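PDB 3BFM: biotin protein ligase-like protein of unknown function from Silicibacter sp., which is of unknown function but resembles biotin/lipoate protein ligases, with an additional small C-terminal domain. Local coordinates for residues A[107-111]-A[230-234]; A[198-202]-A[223-227]. All blocks are in the same frame, centred on the assembly; numbering follows the deposited sequence. Where two conformers were deposited one is given.

Contact 1: A[107-111]-A[230-234]; sequences LRIAA and TVLVQ
The carbonyl end of the peptide group of I109 receives V233 N at 3.0 Å from I109 O, with an almost straight N-H...O angle of 170°. The donor lies nearly in line with the C=O bond (163°). L232 CA adds a weaker C-H...O contact to the same oxygen, at 3.6 Å. A second peptide, joining A110 to A111, has L232 CD2 near it, 3.9 Å from A111 N. The guanidinium of R108 turns away to a salt bridge with D128, so 230-234 meets only this side chain's aliphatic part: CD lies 4.2 Å from V233 CG2.

Two waters extend the backbone pairing. One accepts from I109 N and lies 2.8 Å from V231 O; the other accepts from A111 N and donates to V233 O at 2.7 Å. The alternate residues R108 and A110 use their backbone groups for strand 123-130, which leaves I109 and A111 to serve the tail.

On one side of the strand I109 CG2 touches V231 CG2 at 3.9 Å, while I109 CG1 and A111 CB meet L232 CD2. Isoleucine, valine and leucine, all branched and apolar, suit this layer, which M65 and L68 continue. On the other side V233 packs beside R108, with F24 of helix 23-32 touching both. V233's chi1 of 173° places CG1 anti to its own N and leaves CG2 beside that N, 3.6 Å from I109 O. A110, touching F24 and C28, is small enough to be consistent with close approach of the strand to that helix.

The arrangement is that of a C-terminal tail laid along strand 102-111 of the central mixed sheet of a biotin/lipoate ligase-type fold, paired by one direct backbone bond and two water bridges.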
ATOM      1  N   LEU A 107       1.962 -21.322   5.919  1.00 15.24           N
ATOM      2  CA  LEU A 107       1.382 -20.323   5.048  1.00 14.86           C
ATOM      3  C   LEU A 107       0.449 -20.995   4.053  1.00 18.96           C
ATOM      4  O   LEU A 107       0.794 -22.015   3.465  1.00 20.03           O
ATOM      5  CB  LEU A 107       2.463 -19.575   4.283  1.00 17.91           C
ATOM      6  CG  LEU A 107       3.353 -18.629   5.088  1.00 21.22           C
ATOM      7  CD1 LEU A 107       4.643 -18.306   4.262  1.00 31.86           C
ATOM      8  CD2 LEU A 107       2.631 -17.364   5.476  1.00 27.17           C
ATOM      9  N   ARG A 108      -0.726 -20.405   3.822  1.00 14.45           N
ATOM     10  CA  ARG A 108      -1.699 -20.916   2.868  1.00 17.06           C
ATOM     11  C   ARG A 108      -1.901 -19.874   1.803  1.00 15.21           C
ATOM     12  O   ARG A 108      -1.700 -18.660   2.065  1.00 16.62           O
ATOM     13  CB  ARG A 108      -3.051 -21.243   3.551  1.00 19.43           C
ATOM     14  CG  ARG A 108      -2.974 -22.511   4.380  1.00 27.65           C
ATOM     15  CD  ARG A 108      -4.331 -22.927   4.867  1.00 27.72           C
ATOM     16  NE  ARG A 108      -4.767 -22.033   5.934  1.00 30.23           N
ATOM     17  CZ  ARG A 108      -6.000 -22.006   6.434  1.00 32.93           C
ATOM     18  NH1 ARG A 108      -6.935 -22.812   5.952  1.00 28.95           N
ATOM     19  NH2 ARG A 108      -6.295 -21.160   7.413  1.00 32.18           N
ATOM     20  N   ILE A 109      -2.346 -20.325   0.641  1.00 14.74           N
ATOM     21  CA  ILE A 109      -2.622 -19.422  -0.467  1.00 13.71           C
ATOM     22  C   ILE A 109      -3.914 -19.823  -1.194  1.00 14.13           C
ATOM     23  O   ILE A 109      -4.157 -21.035  -1.407  1.00 13.60           O
ATOM     24  CB  ILE A 109      -1.404 -19.341  -1.440  1.00 16.10           C
ATOM     25  CG1 ILE A 109      -1.706 -18.364  -2.547  1.00 11.97           C
ATOM     26  CG2 ILE A 109      -0.996 -20.715  -2.071  1.00 16.04           C
ATOM     27  CD1 ILE A 109      -0.444 -17.752  -3.168  1.00 15.48           C
ATOM     28  N   ALA A 110      -4.706 -18.804  -1.573  1.00 14.96           N
ATOM     29  CA  ALA A 110      -5.930 -18.989  -2.352  1.00 18.55           C
ATOM     30  C   ALA A 110      -5.976 -17.908  -3.386  1.00 16.75           C
ATOM     31  O   ALA A 110      -5.336 -16.846  -3.268  1.00 16.58           O
ATOM     32  CB  ALA A 110      -7.217 -18.919  -1.480  1.00 15.61           C
ATOM     33  N   ALA A 111      -6.721 -18.180  -4.436  1.00 16.85           N
ATOM     34  CA  ALA A 111      -6.947 -17.155  -5.432  1.00 17.92           C
ATOM     35  C   ALA A 111      -8.317 -17.288  -6.127  1.00 20.39           C
ATOM     36  O   ALA A 111      -9.016 -18.282  -5.952  1.00 20.17           O
ATOM     37  CB  ALA A 111      -5.788 -17.163  -6.449  1.00 19.34           C
ATOM     38  N   THR A 230      -0.693 -26.258  -7.554  1.00 23.68           N
ATOM     39  CA  THR A 230      -1.206 -27.430  -6.877  1.00 23.55           C
ATOM     40  C   THR A 230      -1.473 -27.244  -5.372  1.00 22.51           C
ATOM     41  O   THR A 230      -2.232 -28.012  -4.799  1.00 21.03           O
ATOM     42  CB  THR A 230      -0.312 -28.691  -7.090  1.00 23.94           C
ATOM     43  OG1 THR A 230       0.931 -28.516  -6.418  1.00 22.10           O
ATOM     44  CG2 THR A 230      -0.095 -28.945  -8.580  1.00 26.47           C
ATOM     45  N   VAL A 231      -0.876 -26.234  -4.739  1.00 21.31           N
ATOM     46  CA  VAL A 231      -1.059 -26.015  -3.294  1.00 20.01           C
ATOM     47  C   VAL A 231      -2.174 -25.014  -3.005  1.00 19.39           C
ATOM     48  O   VAL A 231      -2.468 -24.744  -1.859  1.00 19.18           O
ATOM     49  CB  VAL A 231       0.269 -25.577  -2.602  1.00 22.84           C
ATOM     50  CG1 VAL A 231       1.454 -26.471  -3.063  1.00 24.27           C
ATOM     51  CG2 VAL A 231       0.583 -24.144  -2.903  1.00 19.98           C
ATOM     52  N   LEU A 232      -2.797 -24.469  -4.041  1.00 18.65           N
ATOM     53  CA  LEU A 232      -3.948 -23.597  -3.864  1.00 19.11           C
ATOM     54  C   LEU A 232      -5.043 -24.269  -3.070  1.00 20.96           C
ATOM     55  O   LEU A 232      -5.426 -25.412  -3.341  1.00 23.49           O
ATOM     56  CB  LEU A 232      -4.496 -23.119  -5.208  1.00 20.13           C
ATOM     57  CG  LEU A 232      -3.749 -22.017  -5.933  1.00 19.74           C
ATOM     58  CD1 LEU A 232      -4.306 -21.899  -7.340  1.00 18.76           C
ATOM     59  CD2 LEU A 232      -3.857 -20.657  -5.222  1.00 17.81           C
ATOM     60  N   VAL A 233      -5.543 -23.559  -2.069  1.00 21.58           N
ATOM     61  CA  VAL A 233      -6.628 -24.056  -1.229  1.00 24.85           C
ATOM     62  C   VAL A 233      -7.899 -24.032  -2.065  1.00 30.16           C
ATOM     63  O   VAL A 233      -8.249 -22.986  -2.624  1.00 32.59           O
ATOM     64  CB  VAL A 233      -6.832 -23.208   0.023  1.00 25.43           C
ATOM     65  CG1 VAL A 233      -8.088 -23.661   0.784  1.00 25.98           C
ATOM     66  CG2 VAL A 233      -5.609 -23.329   0.922  1.00 22.74           C
ATOM     67  N   GLN A 234      -8.552 -25.185  -2.165  1.00 33.06           N
ATOM     68  CA  GLN A 234      -9.714 -25.357  -3.044  1.00 36.49           C
ATOM     69  C   GLN A 234     -10.978 -25.055  -2.288  1.00 37.09           C
ATOM     70  O   GLN A 234     -11.237 -25.695  -1.274  1.00 39.41           O
ATOM     71  CB  GLN A 234      -9.792 -26.804  -3.546  1.00 38.96           C
ATOM     72  CG  GLN A 234      -8.511 -27.347  -4.193  1.00 38.78           C
TER
HETATM   73  O   HOH W   1      -2.071 -23.196   0.382  1.00 15.36           O
HETATM   74  O   HOH W   2      -7.761 -20.968  -4.387  1.00 22.54           O

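Contact 2: A[198-202]-A[223-227]; sequences TEAGR and THLIP
R202 lays its CD over one face of the H224 ring, 3.8 Å from the centroid and 21° off the ring normal, displaced toward the rim beside ND1. This is a CH-pi contact made by the aliphatic chain, which runs extended from CG to NE; the guanidinium beyond is tilted 47° to the imidazole plane. Arginine suits the place because its methylenes can cover a ring while its charged end remains at the surface. I226 CD1 lies 3.9 Å from R202 CD and also comes obliquely against the guanidinium, nearest at NH1. I226 CG2 meets A200 CB at 4.1 Å. R202 and I226 were each built in two conformers, so the distances to these side chains hold for one modelled pose, and the close approach at NH1 is uncertain.

The next shell fixes the partners. D219 holds H224 NE2 by a hydrogen bond, steadying the ring whose face R202 uses. With an alanine here in place of the histidine, the R202 methylenes would probably lose the face they lie on, and D219 its hydrogen-bonding mate. E199 turns its carboxylate to R197 in a salt bridge, while W93 touches both E199 and I226.

A200 and R202 themselves belong to a type I' turn from E199 to R202, closed by E199 N to R202 O and R202 N to E199 O, each 2.8 Å. Both central residues have positive phi, a conformation easy for G201 and less common for A200. M215 touches E199 and L217 touches R202; their backbones pair with I226 and H224.

Side chains alone join a beta hairpin with a two-residue type I' turn to the edge strand of a three-stranded antiparallel sheet, consistent with the small, strongly bent beta domains of the SH3 clan.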
ATOM      1  N   THR A 198       8.223 -36.742  -1.160  1.00 32.67           N
ATOM      2  CA  THR A 198       7.013 -37.215  -1.825  1.00 34.82           C
ATOM      3  C   THR A 198       6.083 -36.021  -1.987  1.00 36.02           C
ATOM      4  O   THR A 198       5.923 -35.238  -1.070  1.00 35.55           O
ATOM      5  CB  THR A 198       6.327 -38.343  -1.010  1.00 36.26           C
ATOM      6  OG1 THR A 198       7.263 -39.418  -0.800  1.00 41.51           O
ATOM      7  CG2 THR A 198       5.085 -38.880  -1.745  1.00 37.13           C
ATOM      8  N   GLU A 199       5.504 -35.854  -3.165  1.00 36.39           N
ATOM      9  CA  GLU A 199       4.660 -34.702  -3.437  1.00 37.44           C
ATOM     10  C   GLU A 199       3.709 -35.063  -4.562  1.00 40.30           C
ATOM     11  O   GLU A 199       4.116 -35.714  -5.530  1.00 39.96           O
ATOM     12  CB  GLU A 199       5.523 -33.514  -3.844  1.00 39.11           C
ATOM     13  CG  GLU A 199       4.775 -32.204  -3.990  1.00 39.54           C
ATOM     14  CD  GLU A 199       4.219 -31.690  -2.672  1.00 43.80           C
ATOM     15  OE1 GLU A 199       4.980 -31.628  -1.684  1.00 39.54           O
ATOM     16  OE2 GLU A 199       3.017 -31.350  -2.625  1.00 42.31           O
ATOM     17  N   ALA A 200       2.441 -34.668  -4.420  1.00 39.86           N
ATOM     18  CA  ALA A 200       1.424 -34.954  -5.434  1.00 40.29           C
ATOM     19  C   ALA A 200       1.466 -36.397  -5.942  1.00 40.75           C
ATOM     20  O   ALA A 200       1.360 -36.638  -7.140  1.00 43.87           O
ATOM     21  CB  ALA A 200       1.570 -33.990  -6.594  1.00 40.48           C
ATOM     22  N   GLY A 201       1.631 -37.355  -5.038  1.00 40.95           N
ATOM     23  CA  GLY A 201       1.658 -38.766  -5.415  1.00 40.76           C
ATOM     24  C   GLY A 201       2.891 -39.221  -6.185  1.00 42.15           C
ATOM     25  O   GLY A 201       2.880 -40.299  -6.777  1.00 42.94           O
ATOM     26  N   ARG A 202       3.941 -38.399  -6.179  1.00 40.35           N
ATOM     27  CA  ARG A 202       5.203 -38.716  -6.850  0.70 40.54           C
ATOM     28  C   ARG A 202       6.343 -38.640  -5.846  1.00 39.71           C
ATOM     29  O   ARG A 202       6.281 -37.887  -4.875  1.00 36.91           O
ATOM     30  CB  ARG A 202       5.440 -37.751  -8.010  0.70 40.36           C
ATOM     31  CG  ARG A 202       4.461 -37.973  -9.144  0.70 44.73           C
ATOM     32  CD  ARG A 202       4.315 -36.769 -10.045  0.70 52.55           C
ATOM     33  NE  ARG A 202       3.032 -36.800 -10.750  0.70 54.09           N
ATOM     34  CZ  ARG A 202       1.968 -36.053 -10.451  0.70 55.18           C
ATOM     35  NH1 ARG A 202       2.000 -35.169  -9.457  0.70 50.51           N
ATOM     36  NH2 ARG A 202       0.855 -36.186 -11.169  0.70 55.74           N
ATOM     37  N   THR A 223      12.227 -36.407 -14.432  1.00 18.54           N
ATOM     38  CA  THR A 223      12.026 -35.256 -13.545  1.00 17.75           C
ATOM     39  C   THR A 223      10.591 -34.799 -13.692  1.00 19.82           C
ATOM     40  O   THR A 223      10.125 -34.497 -14.791  1.00 22.87           O
ATOM     41  CB  THR A 223      12.950 -34.102 -13.873  1.00 15.05           C
ATOM     42  OG1 THR A 223      14.321 -34.519 -13.828  1.00 21.46           O
ATOM     43  CG2 THR A 223      12.762 -32.950 -12.870  1.00 18.57           C
ATOM     44  N   HIS A 224       9.882 -34.749 -12.567  1.00 20.53           N
ATOM     45  CA  HIS A 224       8.506 -34.262 -12.536  1.00 23.40           C
ATOM     46  C   HIS A 224       8.557 -32.784 -12.288  1.00 22.36           C
ATOM     47  O   HIS A 224       9.421 -32.313 -11.540  1.00 23.03           O
ATOM     48  CB  HIS A 224       7.729 -34.928 -11.408  1.00 24.98           C
ATOM     49  CG  HIS A 224       7.715 -36.411 -11.485  1.00 24.85           C
ATOM     50  ND1 HIS A 224       6.938 -37.090 -12.396  1.00 26.28           N
ATOM     51  CD2 HIS A 224       8.384 -37.354 -10.781  1.00 24.01           C
ATOM     52  CE1 HIS A 224       7.124 -38.388 -12.245  1.00 30.11           C
ATOM     53  NE2 HIS A 224       8.007 -38.575 -11.282  1.00 32.25           N
ATOM     54  N   LEU A 225       7.657 -32.050 -12.942  1.00 25.42           N
ATOM     55  CA  LEU A 225       7.404 -30.648 -12.590  1.00 25.58           C
ATOM     56  C   LEU A 225       6.049 -30.553 -11.893  1.00 25.45           C
ATOM     57  O   LEU A 225       5.024 -30.884 -12.463  1.00 25.10           O
ATOM     58  CB  LEU A 225       7.445 -29.736 -13.820  1.00 27.35           C
ATOM     59  CG  LEU A 225       7.131 -28.255 -13.574  1.00 26.43           C
ATOM     60  CD1 LEU A 225       8.258 -27.631 -12.859  1.00 22.95           C
ATOM     61  CD2 LEU A 225       6.913 -27.518 -14.892  1.00 28.84           C
ATOM     62  N   ILE A 226       6.068 -30.107 -10.646  1.00 23.22           N
ATOM     63  CA  ILE A 226       4.842 -29.935  -9.868  0.70 22.88           C
ATOM     64  C   ILE A 226       4.630 -28.435  -9.754  1.00 20.90           C
ATOM     65  O   ILE A 226       5.367 -27.758  -9.026  1.00 20.84           O
ATOM     66  CB  ILE A 226       4.954 -30.576  -8.488  0.70 24.22           C
ATOM     67  CG1 ILE A 226       5.561 -31.984  -8.587  0.70 24.46           C
ATOM     68  CG2 ILE A 226       3.586 -30.588  -7.789  0.70 25.31           C
ATOM     69  CD1 ILE A 226       4.662 -33.003  -9.222  0.70 31.97           C
ATOM     70  N   PRO A 227       3.647 -27.892 -10.506  1.00 22.64           N
ATOM     71  CA  PRO A 227       3.469 -26.455 -10.432  1.00 22.99           C
ATOM     72  C   PRO A 227       2.966 -26.035  -9.026  1.00 21.73           C
ATOM     73  O   PRO A 227       2.231 -26.773  -8.372  1.00 21.01           O
ATOM     74  CB  PRO A 227       2.394 -26.161 -11.505  1.00 23.49           C
ATOM     75  CG  PRO A 227       2.194 -27.400 -12.259  1.00 26.87           C
ATOM     76  CD  PRO A 227       2.675 -28.519 -11.418  1.00 25.03           C
TER

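How the contacts relate
Contact 1 is partly buried and ties the chain's tail to the central sheet of the ligase-like domain; contact 2 is a surface contact inside the small C-terminal beta domain, with about 20 Å between its centre and that of the chain. The centres of the two contacts are about 16 Å apart, and 223-227 leads almost directly into 230-234, the two bridged by the P227 O to T230 OG1 hydrogen bond. Contact 2 is nested within the loop that contact 1 closes. The chemistry follows the setting: backbone pairing, ordered water and aliphatic packing in contact 1, against an arginine methylene over a histidine ring in contact 2. W93 touches residues of both.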